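Local structure of 2-methyl-aconitate isomerase (Shewanella oneidensis, 5K87) at residues G26-L31 and V77-S82; I181-P186 and A380-S385; F228-D233 and G338-L343; H319-G324 and F355-G360. The protein catalyses the cis-trans isomerization of 2-methyl-aconitate, a step of the 2-methylcitrate route of propionate breakdown, and works as a homodimer. The protein carries 1 engineered substitution. All coordinates share one frame; numbering follows the deposited sequence. Where two conformers were deposited one is given.

Overall arrangement
From the N terminus, contact 1 is the first to close, pairing parallel strands 24-30 and 75-81 across a loop of 45 residues. The chain then opens contact 2 at 181-186 and shuts it only at 380-385, so contacts 3 and 4 both fall within that long excursion. Those two cross, since their segments alternate: 228-233, 319-324, 338-343, 355-360. Contact 3 sets helix 340-344 against strand 225-230, and contact 4 joins the substrate-binding loop to the turn after strand 352-357. Contacts 1 and 3 lie on opposite sides of the chain's centre, their centres about 36 Å apart. Contacts 2 and 4 touch, Met382 CE reaching Gly324 O.

Contact 1 of 4, residues G26-L31 and V77-S82; sequences GVFFRL and VILSHS
Phe28 and Val77 lie side by side on one face of a parallel strand pair, pointing the same way. The phenylalanine chi1 of -73° sets CG opposite its own carbonyl carbon. From CB outward, Phe28 CG comes first, 4.1 Å from Val77 CB. Next along the rim, Phe28 CD2 approaches Val77 CG1 to 3.6 Å, while CE2 meets both methyls of the fork. At the tip, CZ of Phe28 rests 3.9 Å from Val77 CG2. Val77 CB lies over one face of the Phe28 ring, offset toward the rim, in a CH-pi contact 4.0 Å from the centroid. Leu79 CD1 adds a looser touch at the ring edge. A serine here would probably leave the flank of Val77 bare and open a gap toward Ala115 of helix 113-122, which the ring also touches.

The backbones are joined by four hydrogen bonds, in which Val77, Phe29 and Leu79 each use both N and O; Leu79 N to Phe29 O, at 2.9 Å, is the straightest, with 169° at the hydrogen. On the other face, Phe29 and Ile78 turn toward helix 43-53. Beyond the strand end, Leu31 CB meets Ser80 CB at 3.8 Å. Arg30 instead extends to a salt bridge with Asp33. Strands 24-30 and 75-81 are therefore a parallel beta pair with a helix against each face, 113-122 over Phe28 and Leu79 and 43-53 over Phe29, within the fold of the PrpF family.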
loop_
_atom_site.group_PDB
_atom_site.type_symbol
_atom_site.label_atom_id
_atom_site.label_comp_id
_atom_site.label_asym_id
_atom_site.label_seq_id
_atom_site.Cartn_x
_atom_site.Cartn_y
_atom_site.Cartn_z
ATOM N N GLY A 26 -2.613 10.248 -2.442
ATOM C CA GLY A 26 -4.021 10.436 -2.178
ATOM C C GLY A 26 -4.853 10.443 -3.439
ATOM O O GLY A 26 -4.336 10.590 -4.551
ATOM N N VAL A 27 -6.156 10.275 -3.255
ATOM C CA VAL A 27 -7.120 10.345 -4.339
ATOM C C VAL A 27 -7.780 11.719 -4.303
ATOM O O VAL A 27 -8.338 12.133 -3.273
ATOM C CB VAL A 27 -8.189 9.235 -4.233
ATOM C CG1 VAL A 27 -9.107 9.296 -5.438
ATOM C CG2 VAL A 27 -7.541 7.861 -4.108
ATOM N N PHE A 28 -7.697 12.420 -5.433
ATOM C CA PHE A 28 -8.143 13.803 -5.582
ATOM C C PHE A 28 -9.395 13.893 -6.433
ATOM O O PHE A 28 -9.481 13.252 -7.489
ATOM C CB PHE A 28 -7.056 14.614 -6.290
ATOM C CG PHE A 28 -5.858 14.902 -5.433
ATOM C CD1 PHE A 28 -5.019 13.880 -5.036
ATOM C CD2 PHE A 28 -5.568 16.196 -5.028
ATOM C CE1 PHE A 28 -3.921 14.135 -4.228
ATOM C CE2 PHE A 28 -4.455 16.464 -4.227
ATOM C CZ PHE A 28 -3.646 15.430 -3.828
ATOM N N PHE A 29 -10.351 14.701 -5.990
ATOM C CA PHE A 29 -11.602 14.928 -6.699
ATOM C C PHE A 29 -11.875 16.414 -6.833
ATOM O O PHE A 29 -11.666 17.187 -5.882
ATOM C CB PHE A 29 -12.786 14.367 -5.906
ATOM C CG PHE A 29 -12.687 12.905 -5.575
ATOM C CD1 PHE A 29 -13.228 11.951 -6.419
ATOM C CD2 PHE A 29 -12.085 12.492 -4.399
ATOM C CE1 PHE A 29 -13.153 10.605 -6.095
ATOM C CE2 PHE A 29 -12.006 11.148 -4.078
ATOM C CZ PHE A 29 -12.545 10.209 -4.926
ATOM N N ARG A 30 -12.395 16.813 -7.989
ATOM C CA ARG A 30 -13.072 18.095 -8.108
ATOM C C ARG A 30 -14.447 17.922 -7.515
ATOM O O ARG A 30 -15.118 16.921 -7.788
ATOM C CB ARG A 30 -13.303 18.461 -9.569
ATOM C CG ARG A 30 -12.135 18.969 -10.362
ATOM C CD ARG A 30 -12.637 19.725 -11.612
ATOM N NE ARG A 30 -13.587 18.920 -12.375
ATOM C CZ ARG A 30 -14.139 19.280 -13.530
ATOM N NH1 ARG A 30 -13.837 20.451 -14.078
ATOM N NH2 ARG A 30 -14.990 18.462 -14.136
ATOM N N LEU A 31 -14.883 18.898 -6.732
ATOM C CA LEU A 31 -16.195 18.847 -6.104
ATOM C C LEU A 31 -17.306 18.530 -7.104
ATOM O O LEU A 31 -18.148 17.667 -6.859
ATOM C CB LEU A 31 -16.476 20.173 -5.403
ATOM C CG LEU A 31 -17.850 20.322 -4.756
ATOM C CD1 LEU A 31 -18.011 19.339 -3.605
ATOM C CD2 LEU A 31 -18.040 21.746 -4.266
ATOM N N VAL A 77 -8.826 13.989 -1.073
ATOM C CA VAL A 77 -8.801 15.438 -1.213
ATOM C C VAL A 77 -9.954 15.864 -2.110
ATOM O O VAL A 77 -10.181 15.266 -3.170
ATOM C CB VAL A 77 -7.473 15.899 -1.851
ATOM C CG1 VAL A 77 -7.505 17.382 -2.180
ATOM C CG2 VAL A 77 -6.289 15.569 -0.949
ATOM N N ILE A 78 -10.694 16.884 -1.680
ATOM C CA ILE A 78 -11.738 17.480 -2.507
ATOM C C ILE A 78 -11.413 18.951 -2.723
ATOM O O ILE A 78 -11.226 19.699 -1.759
ATOM C CB ILE A 78 -13.126 17.340 -1.856
ATOM C CG1 ILE A 78 -13.499 15.862 -1.721
ATOM C CG2 ILE A 78 -14.191 18.088 -2.667
ATOM C CD1 ILE A 78 -14.715 15.620 -0.851
ATOM N N LEU A 79 -11.333 19.345 -3.989
ATOM C CA LEU A 79 -10.997 20.714 -4.353
ATOM C C LEU A 79 -12.146 21.369 -5.098
ATOM O O LEU A 79 -12.873 20.699 -5.839
ATOM C CB LEU A 79 -9.748 20.733 -5.234
ATOM C CG LEU A 79 -8.524 20.057 -4.603
ATOM C CD1 LEU A 79 -7.287 20.144 -5.478
ATOM C CD2 LEU A 79 -8.222 20.647 -3.238
ATOM N N SER A 80 -12.284 22.680 -4.927
ATOM C CA SER A 80 -13.343 23.442 -5.572
ATOM C C SER A 80 -12.880 24.878 -5.757
ATOM O O SER A 80 -11.894 25.308 -5.156
ATOM C CB SER A 80 -14.588 23.428 -4.698
ATOM O OG SER A 80 -14.285 23.893 -3.396
ATOM N N HIS A 81 -13.601 25.622 -6.592
ATOM C CA HIS A 81 -13.394 27.067 -6.709
ATOM C C HIS A 81 -13.603 27.724 -5.365
ATOM O O HIS A 81 -14.517 27.369 -4.623
ATOM C CB HIS A 81 -14.410 27.688 -7.669
ATOM C CG HIS A 81 -14.258 27.253 -9.088
ATOM N ND1 HIS A 81 -13.231 27.695 -9.899
ATOM C CD2 HIS A 81 -15.014 26.435 -9.857
ATOM C CE1 HIS A 81 -13.356 27.155 -11.096
ATOM N NE2 HIS A 81 -14.432 26.388 -11.100
ATOM N N SER A 82 -12.772 28.710 -5.057
ATOM C CA SER A 82 -12.906 29.423 -3.794
ATOM C C SER A 82 -13.826 30.631 -3.899
ATOM O O SER A 82 -13.871 31.305 -4.929
ATOM C CB SER A 82 -11.544 29.882 -3.291
ATOM O OG SER A 82 -11.663 30.410 -1.983
#

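Contact 2 of 4, residues I181-P186 and A380-S385; sequences IEFMNP and AIMSRS
Met382 and Phe183 are brought together by two different turns at CB: chi1 of 67° places the methionine CG between its backbone N and carbonyl carbon, while chi1 of -64° sets the phenylalanine CG beside its own N. A further bend at the methionine chi3, 74°, swings its methyl across, and Met382 CE ends 3.9 Å from Phe183 CE1. The two side chains share a face of an antiparallel strand pair with Ile181 and Ala380, and helix 324-334 packs on it through Val328.

Ala380 O has several neighbours. It takes Phe183 N at 2.7 Å nearly in line with its C=O bond, is approached by Glu182 CA at 3.4 Å, and sits in plane at the edge of the Phe183 ring, 3.6 Å from CD1. Three more backbone bonds complete the pairing, Ile181 and Met382 bonding each other twice and Ala380 N returning to Phe183 O. On the reverse face the extended Glu182 runs alongside Ile381, its CG 3.8 Å from the isoleucine CG2, and carries its carboxylate on to His153 and Lys379.

Further along the same strand, Arg384 NE bonds Ser383 O at 2.9 Å, with the oxygen almost in the guanidinium plane. That bond restrains rotation of the group, whose NH2 meets Asn111, a substrate-binding residue. The chemistry is thus divided: apolar groups cover the helix-facing side; on the other, the Glu182 carboxylate has a salt bridge to Lys379 and a hydrogen bond to His153; and an arginine anchored on its own strand probably helps to position Asn111 as a second-shell residue.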
loop_
_atom_site.group_PDB
_atom_site.type_symbol
_atom_site.label_atom_id
_atom_site.label_comp_id
_atom_site.label_asym_id
_atom_site.label_seq_id
_atom_site.Cartn_x
_atom_site.Cartn_y
_atom_site.Cartn_z
ATOM N N ILE A 181 6.260 25.562 -1.018
ATOM C CA ILE A 181 5.004 25.755 -0.303
ATOM C C ILE A 181 5.184 26.759 0.825
ATOM O O ILE A 181 6.245 26.804 1.443
ATOM C CB ILE A 181 4.522 24.430 0.319
ATOM C CG1 ILE A 181 4.508 23.324 -0.731
ATOM C CG2 ILE A 181 3.143 24.595 0.943
ATOM C CD1 ILE A 181 3.573 23.595 -1.864
ATOM N N GLU A 182 4.159 27.565 1.092
ATOM C CA GLU A 182 4.227 28.531 2.187
ATOM C C GLU A 182 2.946 28.513 2.999
ATOM O O GLU A 182 1.870 28.850 2.486
ATOM C CB GLU A 182 4.421 29.943 1.647
ATOM C CG GLU A 182 5.601 30.076 0.713
ATOM C CD GLU A 182 5.758 31.472 0.176
ATOM O OE1 GLU A 182 6.614 31.668 -0.709
ATOM O OE2 GLU A 182 5.030 32.372 0.647
ATOM N N PHE A 183 3.080 28.165 4.274
ATOM C CA PHE A 183 1.958 28.103 5.189
ATOM C C PHE A 183 1.885 29.449 5.887
ATOM O O PHE A 183 2.704 29.748 6.771
ATOM C CB PHE A 183 2.182 26.988 6.210
ATOM C CG PHE A 183 2.239 25.605 5.601
ATOM C CD1 PHE A 183 3.372 25.166 4.925
ATOM C CD2 PHE A 183 1.167 24.734 5.729
ATOM C CE1 PHE A 183 3.423 23.880 4.379
ATOM C CE2 PHE A 183 1.210 23.454 5.182
ATOM C CZ PHE A 183 2.336 23.027 4.510
ATOM N N MET A 184 0.926 30.278 5.487
ATOM C CA MET A 184 0.816 31.629 6.033
ATOM C C MET A 184 0.184 31.619 7.418
ATOM O O MET A 184 -0.762 30.870 7.677
ATOM C CB MET A 184 -0.025 32.503 5.107
ATOM C CG MET A 184 0.476 32.562 3.677
ATOM S SD MET A 184 2.191 33.094 3.501
ATOM C CE MET A 184 2.111 34.747 4.184
ATOM N N ASN A 185 0.718 32.458 8.308
ATOM C CA ASN A 185 0.142 32.665 9.642
ATOM C C ASN A 185 -0.293 31.351 10.305
ATOM O O ASN A 185 -1.465 31.177 10.638
ATOM C CB ASN A 185 -1.038 33.641 9.541
ATOM C CG ASN A 185 -1.627 34.005 10.893
ATOM O OD1 ASN A 185 -0.909 34.133 11.885
ATOM N ND2 ASN A 185 -2.948 34.163 10.938
ATOM N N PRO A 186 0.648 30.404 10.466
ATOM C CA PRO A 186 0.247 29.047 10.855
ATOM C C PRO A 186 -0.280 28.890 12.286
ATOM O O PRO A 186 -0.986 27.915 12.536
ATOM C CB PRO A 186 1.536 28.236 10.661
ATOM C CG PRO A 186 2.629 29.236 10.814
ATOM C CD PRO A 186 2.096 30.492 10.205
ATOM N N ALA A 380 5.537 29.707 7.454
ATOM C CA ALA A 380 6.486 28.607 7.453
ATOM C C ALA A 380 6.604 28.097 6.028
ATOM O O ALA A 380 5.607 28.014 5.303
ATOM C CB ALA A 380 6.029 27.504 8.375
ATOM N N ILE A 381 7.819 27.768 5.612
ATOM C CA ILE A 381 8.055 27.387 4.225
ATOM C C ILE A 381 8.832 26.088 4.122
ATOM O O ILE A 381 9.643 25.754 4.994
ATOM C CB ILE A 381 8.816 28.488 3.460
ATOM C CG1 ILE A 381 10.253 28.595 3.952
ATOM C CG2 ILE A 381 8.113 29.832 3.602
ATOM C CD1 ILE A 381 11.120 29.487 3.096
ATOM N N MET A 382 8.551 25.330 3.066
ATOM C CA MET A 382 9.328 24.144 2.755
ATOM C C MET A 382 9.131 23.841 1.276
ATOM O O MET A 382 8.236 24.387 0.638
ATOM C CB MET A 382 8.877 22.960 3.613
ATOM C CG MET A 382 7.474 22.485 3.285
ATOM S SD MET A 382 6.837 21.169 4.343
ATOM C CE MET A 382 6.518 22.094 5.834
ATOM N N SER A 383 9.970 22.972 0.741
ATOM C CA SER A 383 9.808 22.516 -0.630
ATOM C C SER A 383 9.353 21.073 -0.659
ATOM O O SER A 383 9.822 20.240 0.124
ATOM C CB SER A 383 11.112 22.665 -1.394
ATOM O OG SER A 383 11.400 24.039 -1.584
ATOM N N ARG A 384 8.433 20.789 -1.571
ATOM C CA ARG A 384 7.968 19.433 -1.814
ATOM C C ARG A 384 8.000 19.213 -3.331
ATOM O O ARG A 384 8.730 19.912 -4.043
ATOM C CB ARG A 384 6.570 19.246 -1.198
ATOM C CG ARG A 384 6.492 19.497 0.323
ATOM C CD ARG A 384 6.857 18.273 1.173
ATOM N NE ARG A 384 8.294 18.051 1.304
ATOM C CZ ARG A 384 8.822 17.023 1.956
ATOM N NH1 ARG A 384 10.134 16.899 2.062
ATOM N NH2 ARG A 384 8.033 16.098 2.492
ATOM N N SER A 385 7.259 18.222 -3.815
ATOM C CA SER A 385 7.102 17.954 -5.243
ATOM C C SER A 385 5.825 17.144 -5.357
ATOM O O SER A 385 5.288 16.687 -4.336
ATOM C CB SER A 385 8.289 17.171 -5.801
ATOM O OG SER A 385 8.342 15.844 -5.283
#

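Contact 3 of 4, residues F228-D233 and G338-L343; sequences FINAED and GTLVNL
Leu340, Phe228 and Val341 carry most of this contact, in which the first turn of a short N-capped helix, 340-344, packs against the end of strand 225-230. Val341 presents a single methyl to the aromatic ring: CG2 stands over the centre of the Phe228 face, 3.5 Å from the centroid and 12° off the normal, a well-centred CH-pi contact. All six ring carbons lie within 4.0 Å of Val341 CG2, Phe228 CG being nearest. Chi1 of 178° sends the other methyl, CG1, opposite the backbone N, which leaves CG2 as the branch aimed at the ring. Around the same phenylalanine, Ala329 and Ile330 of helix 324-334 and Ala285 of strand 283-288 enlarge the apolar core.

Leu340 works further along the strand. Its CD1 lies 3.7 Å from the backbone O of Phe228 and equally 3.7 Å from Asn230 OD1, so this one methyl fills the angle between main chain and carboxamide. The asparagine side chain crosses the leucine at about a right angle, and Asn230 ND2 lies 4.1 Å from Leu340 CD1 and CD2.

Within the helix start itself, Thr339 caps the helix by accepting Asn342 N on OG1 at 3.0 Å, while Asn342 OD1 turns back to Gly338 N. Between the segments the polar link is one water molecule, which donates to Asn230 OD1 at 2.7 Å and to Leu340 O at 2.8 Å.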
loop_
_atom_site.group_PDB
_atom_site.type_symbol
_atom_site.label_atom_id
_atom_site.label_comp_id
_atom_site.label_asym_id
_atom_site.label_seq_id
_atom_site.Cartn_x
_atom_site.Cartn_y
_atom_site.Cartn_z
ATOM N N PHE A 228 5.189 17.781 21.526
ATOM C CA PHE A 228 6.582 17.376 21.410
ATOM C C PHE A 228 7.138 16.988 22.778
ATOM O O PHE A 228 7.011 17.746 23.740
ATOM C CB PHE A 228 7.438 18.533 20.884
ATOM C CG PHE A 228 7.161 18.910 19.459
ATOM C CD1 PHE A 228 7.645 18.132 18.417
ATOM C CD2 PHE A 228 6.455 20.060 19.159
ATOM C CE1 PHE A 228 7.414 18.486 17.101
ATOM C CE2 PHE A 228 6.218 20.419 17.849
ATOM C CZ PHE A 228 6.699 19.633 16.817
ATOM N N ILE A 229 7.758 15.822 22.868
ATOM C CA ILE A 229 8.420 15.422 24.101
ATOM C C ILE A 229 9.863 15.053 23.784
ATOM O O ILE A 229 10.210 14.826 22.629
ATOM C CB ILE A 229 7.670 14.262 24.779
ATOM C CG1 ILE A 229 7.458 13.119 23.786
ATOM C CG2 ILE A 229 6.324 14.747 25.323
ATOM C CD1 ILE A 229 6.439 12.097 24.251
ATOM N N ASN A 230 10.720 15.037 24.796
ATOM C CA ASN A 230 12.111 14.676 24.591
ATOM C C ASN A 230 12.263 13.167 24.439
ATOM O O ASN A 230 11.740 12.399 25.253
ATOM C CB ASN A 230 12.985 15.159 25.743
ATOM C CG ASN A 230 13.166 16.663 25.746
ATOM O OD1 ASN A 230 13.136 17.311 24.699
ATOM N ND2 ASN A 230 13.352 17.230 26.935
ATOM N N ALA A 231 12.987 12.744 23.405
ATOM C CA ALA A 231 13.222 11.327 23.155
ATOM C C ALA A 231 13.732 10.603 24.407
ATOM O O ALA A 231 13.273 9.502 24.732
ATOM C CB ALA A 231 14.204 11.149 22.012
ATOM N N GLU A 232 14.673 11.221 25.118
ATOM C CA GLU A 232 15.314 10.555 26.250
ATOM C C GLU A 232 14.345 10.261 27.388
ATOM O O GLU A 232 14.543 9.303 28.133
ATOM C CB GLU A 232 16.515 11.358 26.763
ATOM C CG GLU A 232 16.163 12.674 27.428
ATOM C CD GLU A 232 17.382 13.371 28.010
ATOM O OE1 GLU A 232 18.493 12.809 27.908
ATOM O OE2 GLU A 232 17.230 14.478 28.567
ATOM N N ASP A 233 13.293 11.065 27.515
ATOM C CA ASP A 233 12.281 10.833 28.544
ATOM C C ASP A 233 11.460 9.573 28.273
ATOM O O ASP A 233 10.747 9.085 29.151
ATOM C CB ASP A 233 11.360 12.046 28.686
ATOM C CG ASP A 233 12.082 13.263 29.231
ATOM O OD1 ASP A 233 13.204 13.110 29.767
ATOM O OD2 ASP A 233 11.523 14.374 29.129
ATOM N N GLY A 338 13.217 28.572 23.523
ATOM C CA GLY A 338 12.747 27.961 24.750
ATOM C C GLY A 338 11.816 26.768 24.603
ATOM O O GLY A 338 11.601 26.047 25.569
ATOM N N THR A 339 11.228 26.551 23.426
ATOM C CA THR A 339 10.439 25.327 23.237
ATOM C C THR A 339 11.376 24.130 23.248
ATOM O O THR A 339 12.580 24.275 23.047
ATOM C CB THR A 339 9.652 25.310 21.911
ATOM O OG1 THR A 339 10.565 25.212 20.816
ATOM C CG2 THR A 339 8.769 26.540 21.764
ATOM N N LEU A 340 10.835 22.937 23.477
ATOM C CA LEU A 340 11.665 21.741 23.459
ATOM C C LEU A 340 12.312 21.524 22.095
ATOM O O LEU A 340 13.415 20.999 22.000
ATOM C CB LEU A 340 10.855 20.505 23.850
ATOM C CG LEU A 340 10.390 20.419 25.301
ATOM C CD1 LEU A 340 9.923 19.005 25.603
ATOM C CD2 LEU A 340 11.492 20.841 26.263
ATOM N N VAL A 341 11.608 21.914 21.035
ATOM C CA VAL A 341 12.134 21.779 19.687
ATOM C C VAL A 341 13.315 22.735 19.501
ATOM O O VAL A 341 14.377 22.360 19.019
ATOM C CB VAL A 341 11.038 22.077 18.645
ATOM C CG1 VAL A 341 11.596 21.998 17.238
ATOM C CG2 VAL A 341 9.848 21.117 18.817
ATOM N N ASN A 342 13.110 23.980 19.909
ATOM C CA ASN A 342 14.161 24.987 19.873
ATOM C C ASN A 342 15.393 24.540 20.659
ATOM O O ASN A 342 16.522 24.675 20.192
ATOM C CB ASN A 342 13.624 26.298 20.417
ATOM C CG ASN A 342 14.696 27.350 20.540
ATOM O OD1 ASN A 342 15.233 27.570 21.627
ATOM N ND2 ASN A 342 15.025 28.000 19.432
ATOM N N LEU A 343 15.170 23.970 21.834
ATOM C CA LEU A 343 16.280 23.564 22.686
ATOM C C LEU A 343 17.041 22.378 22.099
ATOM O O LEU A 343 18.266 22.318 22.184
ATOM C CB LEU A 343 15.788 23.257 24.099
ATOM C CG LEU A 343 15.271 24.469 24.880
ATOM C CD1 LEU A 343 14.744 24.032 26.233
ATOM C CD2 LEU A 343 16.355 25.527 25.045
HETATM O O HOH W 1 14.579 19.501 24.036
#

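Contact 4 of 4, residues H319-G324 and F355-G360; sequences HHAMMG and FGHPSG
Ser359 OG is gripped from several sides: it donates to His320 O at 2.7 Å, accepts from a water at 2.8 Å, and is hydrogen-bonded to Ser296. The serine belongs to a type I beta turn, His357 to Gly360, which leads from strand 352-357 into strand 360-371 and braces the substrate-binding loop 319-324. Its hydroxyl meets the carbonyl of His320 from above the carbonyl plane, 37° out of it. The same water reaches His320 ND1 in the plane of that ring, and Pro358 CB packs against His320 O.

The His357 ring packs inside the turn. With chi1 at 56° it stands between Gly360 O, 3.5 Å above the centre of one face, and Met322 N off the opposite face, and CE1 meets Ala321 CB at 3.8 Å. ND1 of His357 accepts Ser359 N at 3.1 Å, so the ring fastens the turn from within. An alanine here removes that acceptor, and Ser359 N would probably be left without its mate, with a gap beside Ala321 CB. Nearby, Met322 CG leans on Phe355 CE1 at 3.7 Å.

In the loop held in this way, His320 N, His319 NE2 and Gly324 N make hydrogen bonds to bound malonate, Gly324 at the start of a helix with Met323, the inferred proton donor/acceptor, as N-cap residue. Within the loop, Ala321 N donates to His319 ND1 at 2.9 Å, 27° out of the imidazole plane.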
loop_
_atom_site.group_PDB
_atom_site.type_symbol
_atom_site.label_atom_id
_atom_site.label_comp_id
_atom_site.label_asym_id
_atom_site.label_seq_id
_atom_site.Cartn_x
_atom_site.Cartn_y
_atom_site.Cartn_z
ATOM N N HIS A 319 5.494 7.496 11.904
ATOM C CA HIS A 319 5.414 7.909 10.516
ATOM C C HIS A 319 6.722 7.617 9.788
ATOM O O HIS A 319 7.808 7.767 10.346
ATOM C CB HIS A 319 5.075 9.397 10.463
ATOM C CG HIS A 319 4.695 9.894 9.110
ATOM N ND1 HIS A 319 5.634 10.279 8.169
ATOM C CD2 HIS A 319 3.487 10.108 8.538
ATOM C CE1 HIS A 319 5.018 10.689 7.083
ATOM N NE2 HIS A 319 3.708 10.590 7.275
ATOM N N HIS A 320 6.612 7.221 8.521
ATOM C CA HIS A 320 7.770 6.773 7.756
ATOM C C HIS A 320 8.735 7.904 7.416
ATOM O O HIS A 320 9.907 7.663 7.115
ATOM C CB HIS A 320 7.317 6.050 6.484
ATOM C CG HIS A 320 6.773 6.956 5.422
ATOM N ND1 HIS A 320 7.439 7.189 4.239
ATOM C CD2 HIS A 320 5.627 7.680 5.358
ATOM C CE1 HIS A 320 6.726 8.011 3.491
ATOM N NE2 HIS A 320 5.626 8.330 4.146
ATOM N N ALA A 321 8.248 9.140 7.451
ATOM C CA ALA A 321 9.074 10.294 7.112
ATOM C C ALA A 321 8.665 11.422 8.057
ATOM O O ALA A 321 8.883 11.314 9.260
ATOM C CB ALA A 321 8.908 10.665 5.643
ATOM N N MET A 322 8.053 12.484 7.547
ATOM C CA MET A 322 7.408 13.455 8.431
ATOM C C MET A 322 6.158 14.026 7.772
ATOM O O MET A 322 6.162 14.361 6.576
ATOM C CB MET A 322 8.363 14.587 8.846
ATOM C CG MET A 322 7.789 15.523 9.908
ATOM S SD MET A 322 7.263 14.682 11.421
ATOM C CE MET A 322 8.812 13.936 11.921
ATOM N N MET A 323 5.077 14.118 8.540
ATOM C CA MET A 323 3.878 14.792 8.056
ATOM C C MET A 323 4.220 16.254 7.756
ATOM O O MET A 323 4.968 16.899 8.505
ATOM C CB MET A 323 2.762 14.718 9.099
ATOM C CG MET A 323 2.342 13.309 9.478
ATOM S SD MET A 323 3.270 12.630 10.877
ATOM C CE MET A 323 2.531 13.500 12.254
ATOM N N GLY A 324 3.686 16.789 6.666
ATOM C CA GLY A 324 3.959 18.171 6.314
ATOM C C GLY A 324 3.443 19.147 7.356
ATOM O O GLY A 324 4.086 20.170 7.653
ATOM N N PHE A 355 15.710 19.038 10.006
ATOM C CA PHE A 355 15.597 17.977 10.988
ATOM C C PHE A 355 15.718 16.607 10.333
ATOM O O PHE A 355 15.402 16.430 9.147
ATOM C CB PHE A 355 14.309 18.105 11.815
ATOM C CG PHE A 355 13.041 17.993 11.006
ATOM C CD1 PHE A 355 12.456 16.754 10.766
ATOM C CD2 PHE A 355 12.428 19.122 10.491
ATOM C CE1 PHE A 355 11.281 16.651 10.022
ATOM C CE2 PHE A 355 11.257 19.023 9.748
ATOM C CZ PHE A 355 10.681 17.784 9.510
ATOM N N GLY A 356 16.186 15.644 11.114
ATOM C CA GLY A 356 16.281 14.277 10.658
ATOM C C GLY A 356 15.087 13.457 11.101
ATOM O O GLY A 356 14.780 13.374 12.289
ATOM N N HIS A 357 14.430 12.842 10.121
ATOM C CA HIS A 357 13.303 11.943 10.336
ATOM C C HIS A 357 13.703 10.540 9.828
ATOM O O HIS A 357 14.828 10.351 9.365
ATOM C CB HIS A 357 12.046 12.503 9.648
ATOM C CG HIS A 357 12.204 12.759 8.184
ATOM N ND1 HIS A 357 12.246 11.749 7.242
ATOM C CD2 HIS A 357 12.294 13.924 7.497
ATOM C CE1 HIS A 357 12.364 12.287 6.040
ATOM N NE2 HIS A 357 12.395 13.602 6.165
ATOM N N PRO A 358 12.819 9.532 9.941
ATOM C CA PRO A 358 13.294 8.189 9.575
ATOM C C PRO A 358 13.783 8.027 8.140
ATOM O O PRO A 358 14.642 7.182 7.907
ATOM C CB PRO A 358 12.072 7.312 9.853
ATOM C CG PRO A 358 11.425 7.994 11.003
ATOM C CD PRO A 358 11.531 9.459 10.652
ATOM N N SER A 359 13.277 8.825 7.207
ATOM C CA SER A 359 13.657 8.673 5.803
ATOM C C SER A 359 14.781 9.602 5.343
ATOM O O SER A 359 15.156 9.564 4.171
ATOM C CB SER A 359 12.437 8.870 4.891
ATOM O OG SER A 359 11.541 7.777 4.995
ATOM N N GLY A 360 15.312 10.426 6.245
ATOM C CA GLY A 360 16.324 11.398 5.863
ATOM C C GLY A 360 16.057 12.741 6.500
ATOM O O GLY A 360 15.725 12.814 7.685
HETATM O O HOH W 2 9.840 6.196 3.492
#